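Local coordinates for AT27789p (Drosophila melanogaster, PDB 5UZN), which probably binds mRNA as an hnRNP F/H homolog, the chain here being its third quasi-RNA recognition motif domain, at residues F31-I41 with T52-D62. Numbering follows the deposited sequence.
Sequences FEPIRPANVRI and TADAYFDTYED
With CG anti to the carbonyl carbon in Phe31 (chi1 -68°) and Phe57 turned likewise, the two rings meet edge to face on the helix-packed face of the four-stranded antiparallel RRM sheet, the face that carries Ala53 and Ala55. Phe57 CZ stands over the centre of the Phe31 ring, the planes are 85° apart, and the centroids lie 5.3 Å from each other. Pro36 CB packs over one face of the Phe57 ring as a CH-pi contact, while Ile34 CG2 comes to Phe57 CE2 at 3.7 Å. Ala55 CB touches Phe31 CE2, and Ala66 of helix 60-68 also packs on both rings, so the pair joins sheet to helix. Strand 38-41, at the sheet border, runs antiparallel to strand 52-57. Tyr56 N donates to Asn38 O at 2.9 Å, and Arg40 and Asp54 exchange two backbone hydrogen bonds. A classic beta bulge starts the pairing: Ala37 and Asn38 both face Tyr56, each donating a weak N-H...O hydrogen bond to Tyr56 O. On the sheet face of Tyr56, Arg40 CG lies at the ring edge, 3.7 Å from Tyr56 CE2. The Arg40 side chain bends at chi3 (-50°), and Asp54 OD2 lies at the guanidinium edge, in its plane, 3.9 Å from Arg40 NH1, a long salt bridge; Asp54 OD1 is held by His14. One water donates to Arg35 O and Asp62 OD2 and accepts from Asp58 N, while Thr59 N-caps helix 60-68, its OG1 accepting from Asp62 N at 3.0 Å.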
loop_
_atom_site.group_PDB
_atom_site.type_symbol
_atom_site.label_atom_id
_atom_site.label_comp_id
_atom_site.label_asym_id
_atom_site.label_seq_id
_atom_site.Cartn_x
_atom_site.Cartn_y
_atom_site.Cartn_z
ATOM N N PHE A 31 0.471 4.747 -5.696
ATOM C CA PHE A 31 0.547 3.772 -6.776
ATOM C C PHE A 31 -0.053 4.257 -8.089
ATOM O O PHE A 31 -0.092 3.483 -9.053
ATOM C CB PHE A 31 -0.151 2.470 -6.368
ATOM C CG PHE A 31 0.548 1.725 -5.275
ATOM C CD1 PHE A 31 1.816 1.190 -5.484
ATOM C CD2 PHE A 31 -0.062 1.548 -4.052
ATOM C CE1 PHE A 31 2.455 0.500 -4.485
ATOM C CE2 PHE A 31 0.566 0.850 -3.046
ATOM C CZ PHE A 31 1.831 0.335 -3.260
ATOM N N GLU A 32 -0.551 5.488 -8.160
ATOM C CA GLU A 32 -1.233 5.894 -9.383
ATOM C C GLU A 32 -0.201 5.917 -10.502
ATOM O O GLU A 32 0.956 6.228 -10.254
ATOM C CB GLU A 32 -1.915 7.265 -9.218
ATOM C CG GLU A 32 -0.951 8.424 -9.165
ATOM C CD GLU A 32 -1.598 9.708 -8.692
ATOM O OE1 GLU A 32 -0.883 10.732 -8.654
ATOM O OE2 GLU A 32 -2.806 9.689 -8.340
ATOM N N PRO A 33 -0.603 5.593 -11.744
ATOM C CA PRO A 33 -1.946 5.276 -12.262
ATOM C C PRO A 33 -2.462 3.909 -11.879
ATOM O O PRO A 33 -3.632 3.598 -12.118
ATOM C CB PRO A 33 -1.758 5.338 -13.783
ATOM C CG PRO A 33 -0.337 4.967 -13.981
ATOM C CD PRO A 33 0.409 5.562 -12.815
ATOM N N ILE A 34 -1.622 3.091 -11.293
ATOM C CA ILE A 34 -2.035 1.736 -10.971
ATOM C C ILE A 34 -2.943 1.761 -9.753
ATOM O O ILE A 34 -2.717 2.456 -8.755
ATOM C CB ILE A 34 -0.825 0.814 -10.766
ATOM C CG1 ILE A 34 -0.073 0.638 -12.090
ATOM C CG2 ILE A 34 -1.287 -0.552 -10.284
ATOM C CD1 ILE A 34 -0.821 -0.199 -13.090
ATOM N N ARG A 35 -4.096 1.141 -9.921
ATOM C CA ARG A 35 -5.167 1.157 -8.957
ATOM C C ARG A 35 -5.460 -0.059 -8.163
ATOM O O ARG A 35 -6.043 -0.968 -8.624
ATOM C CB ARG A 35 -6.461 1.480 -9.688
ATOM C CG ARG A 35 -7.215 2.707 -9.258
ATOM C CD ARG A 35 -7.866 3.420 -10.450
ATOM N NE ARG A 35 -8.357 2.578 -11.552
ATOM C CZ ARG A 35 -7.914 2.647 -12.793
ATOM N NH1 ARG A 35 -6.972 3.503 -13.107
ATOM N NH2 ARG A 35 -8.397 1.854 -13.722
ATOM N N PRO A 36 -5.041 -0.066 -6.941
ATOM C CA PRO A 36 -5.420 -1.169 -6.048
ATOM C C PRO A 36 -6.934 -1.266 -5.928
ATOM O O PRO A 36 -7.654 -0.265 -5.975
ATOM C CB PRO A 36 -4.765 -0.807 -4.702
ATOM C CG PRO A 36 -4.392 0.581 -4.807
ATOM C CD PRO A 36 -4.152 0.891 -6.256
ATOM N N ALA A 37 -7.422 -2.498 -5.829
ATOM C CA ALA A 37 -8.841 -2.699 -5.582
ATOM C C ALA A 37 -9.231 -2.113 -4.236
ATOM O O ALA A 37 -10.266 -1.451 -4.116
ATOM C CB ALA A 37 -9.174 -4.188 -5.629
ATOM N N ASN A 38 -8.389 -2.311 -3.226
ATOM C CA ASN A 38 -8.654 -1.843 -1.876
ATOM C C ASN A 38 -7.325 -1.620 -1.171
ATOM O O ASN A 38 -6.287 -2.145 -1.584
ATOM C CB ASN A 38 -9.498 -2.841 -1.083
ATOM C CG ASN A 38 -10.953 -2.833 -1.497
ATOM O OD1 ASN A 38 -11.591 -1.777 -1.554
ATOM N ND2 ASN A 38 -11.488 -4.013 -1.791
ATOM N N VAL A 39 -7.387 -0.837 -0.097
ATOM C CA VAL A 39 -6.251 -0.470 0.742
ATOM C C VAL A 39 -6.696 -0.597 2.184
ATOM O O VAL A 39 -7.803 -0.182 2.532
ATOM C CB VAL A 39 -5.770 0.978 0.504
ATOM C CG1 VAL A 39 -4.748 1.361 1.594
ATOM C CG2 VAL A 39 -5.185 1.127 -0.888
ATOM N N ARG A 40 -5.851 -1.146 2.966
ATOM C CA ARG A 40 -6.105 -1.254 4.458
ATOM C C ARG A 40 -4.863 -0.694 5.345
ATOM O O ARG A 40 -3.687 -1.145 5.390
ATOM C CB ARG A 40 -6.277 -2.710 4.888
ATOM C CG ARG A 40 -7.381 -3.467 4.185
ATOM C CD ARG A 40 -7.810 -4.667 5.028
ATOM N NE ARG A 40 -6.675 -5.480 5.462
ATOM C CZ ARG A 40 -6.775 -6.504 6.302
ATOM N NH1 ARG A 40 -5.687 -7.186 6.644
ATOM N NH2 ARG A 40 -7.961 -6.843 6.807
ATOM N N ILE A 41 -5.232 0.431 5.936
ATOM C CA ILE A 41 -4.271 1.006 6.865
ATOM C C ILE A 41 -4.337 0.200 8.149
ATOM O O ILE A 41 -5.433 -0.157 8.586
ATOM C CB ILE A 41 -4.612 2.484 7.120
ATOM C CG1 ILE A 41 -4.704 3.265 5.785
ATOM C CG2 ILE A 41 -3.652 3.059 8.155
ATOM C CD1 ILE A 41 -3.352 3.335 4.934
ATOM N N THR A 52 1.938 1.089 8.912
ATOM C CA THR A 52 1.972 0.085 7.858
ATOM C C THR A 52 0.591 -0.051 7.241
ATOM O O THR A 52 -0.407 0.448 7.763
ATOM C CB THR A 52 2.429 -1.289 8.369
ATOM O OG1 THR A 52 1.372 -1.889 9.138
ATOM C CG2 THR A 52 3.673 -1.158 9.210
ATOM N N ALA A 53 0.542 -0.771 6.121
ATOM C CA ALA A 53 -0.681 -0.881 5.360
ATOM C C ALA A 53 -0.553 -2.049 4.405
ATOM O O ALA A 53 0.553 -2.523 4.122
ATOM C CB ALA A 53 -0.963 0.400 4.553
ATOM N N ASP A 54 -1.699 -2.469 3.868
ATOM C CA ASP A 54 -1.768 -3.411 2.753
ATOM C C ASP A 54 -2.493 -2.792 1.573
ATOM O O ASP A 54 -3.509 -2.114 1.748
ATOM C CB ASP A 54 -2.502 -4.690 3.131
ATOM C CG ASP A 54 -1.690 -5.578 4.022
ATOM O OD1 ASP A 54 -0.448 -5.606 3.859
ATOM O OD2 ASP A 54 -2.298 -6.246 4.889
ATOM N N ALA A 55 -1.980 -3.044 0.370
ATOM C CA ALA A 55 -2.640 -2.667 -0.873
ATOM C C ALA A 55 -2.924 -3.949 -1.636
ATOM O O ALA A 55 -2.015 -4.769 -1.820
ATOM C CB ALA A 55 -1.791 -1.693 -1.716
ATOM N N TYR A 56 -4.188 -4.120 -2.044
ATOM C CA TYR A 56 -4.711 -5.335 -2.679
ATOM C C TYR A 56 -5.021 -5.035 -4.136
ATOM O O TYR A 56 -5.898 -4.216 -4.428
ATOM C CB TYR A 56 -5.972 -5.844 -1.968
ATOM C CG TYR A 56 -5.720 -6.267 -0.536
ATOM C CD1 TYR A 56 -5.174 -7.506 -0.266
ATOM C CD2 TYR A 56 -6.021 -5.430 0.542
ATOM C CE1 TYR A 56 -4.919 -7.920 1.020
ATOM C CE2 TYR A 56 -5.765 -5.848 1.856
ATOM C CZ TYR A 56 -5.219 -7.100 2.078
ATOM O OH TYR A 56 -4.943 -7.571 3.344
ATOM N N PHE A 57 -4.300 -5.682 -5.042
ATOM C CA PHE A 57 -4.450 -5.441 -6.470
ATOM C C PHE A 57 -5.258 -6.555 -7.113
ATOM O O PHE A 57 -5.283 -7.692 -6.631
ATOM C CB PHE A 57 -3.082 -5.312 -7.153
ATOM C CG PHE A 57 -2.279 -4.152 -6.637
ATOM C CD1 PHE A 57 -1.550 -4.277 -5.476
ATOM C CD2 PHE A 57 -2.300 -2.918 -7.294
ATOM C CE1 PHE A 57 -0.816 -3.185 -4.969
ATOM C CE2 PHE A 57 -1.581 -1.846 -6.806
ATOM C CZ PHE A 57 -0.837 -1.980 -5.636
ATOM N N ASP A 58 -5.912 -6.200 -8.223
ATOM C CA ASP A 58 -6.825 -7.110 -8.903
ATOM C C ASP A 58 -6.079 -8.263 -9.565
ATOM O O ASP A 58 -6.548 -9.403 -9.528
ATOM C CB ASP A 58 -7.660 -6.331 -9.936
ATOM C CG ASP A 58 -8.732 -5.460 -9.293
ATOM O OD1 ASP A 58 -9.413 -5.955 -8.376
ATOM O OD2 ASP A 58 -8.895 -4.289 -9.704
ATOM N N THR A 59 -4.919 -7.994 -10.167
ATOM C CA THR A 59 -4.157 -9.004 -10.901
ATOM C C THR A 59 -2.706 -9.048 -10.439
ATOM O O THR A 59 -2.188 -8.095 -9.844
ATOM C CB THR A 59 -4.145 -8.730 -12.408
ATOM O OG1 THR A 59 -3.511 -7.462 -12.645
ATOM C CG2 THR A 59 -5.564 -8.710 -12.967
ATOM N N TYR A 60 -2.049 -10.179 -10.741
ATOM C CA TYR A 60 -0.602 -10.287 -10.536
ATOM C C TYR A 60 0.130 -9.193 -11.290
ATOM O O TYR A 60 0.982 -8.495 -10.728
ATOM C CB TYR A 60 -0.094 -11.667 -10.984
ATOM C CG TYR A 60 1.432 -11.897 -10.836
ATOM C CD1 TYR A 60 2.028 -11.950 -9.585
ATOM C CD2 TYR A 60 2.253 -12.091 -11.949
ATOM C CE1 TYR A 60 3.402 -12.162 -9.433
ATOM C CE2 TYR A 60 3.644 -12.321 -11.805
ATOM C CZ TYR A 60 4.201 -12.368 -10.532
ATOM O OH TYR A 60 5.567 -12.585 -10.357
ATOM N N GLU A 61 -0.234 -8.984 -12.552
ATOM C CA GLU A 61 0.441 -7.963 -13.345
ATOM C C GLU A 61 0.379 -6.599 -12.669
ATOM O O GLU A 61 1.386 -5.884 -12.600
ATOM C CB GLU A 61 -0.191 -7.902 -14.730
ATOM C CG GLU A 61 0.434 -6.897 -15.629
ATOM C CD GLU A 61 -0.306 -6.783 -16.941
ATOM O OE1 GLU A 61 -1.376 -7.423 -17.097
ATOM O OE2 GLU A 61 0.195 -6.053 -17.809
ATOM N N ASP A 62 -0.790 -6.224 -12.154
ATOM C CA ASP A 62 -0.899 -4.956 -11.434
ATOM C C ASP A 62 0.067 -4.892 -10.253
ATOM O O ASP A 62 0.771 -3.893 -10.070
ATOM C CB ASP A 62 -2.328 -4.761 -10.940
ATOM C CG ASP A 62 -3.210 -4.046 -11.954
ATOM O OD1 ASP A 62 -2.791 -3.929 -13.124
ATOM O OD2 ASP A 62 -4.313 -3.593 -11.568
HETATM O O HOH W 1 -5.088 -3.481 -9.060
#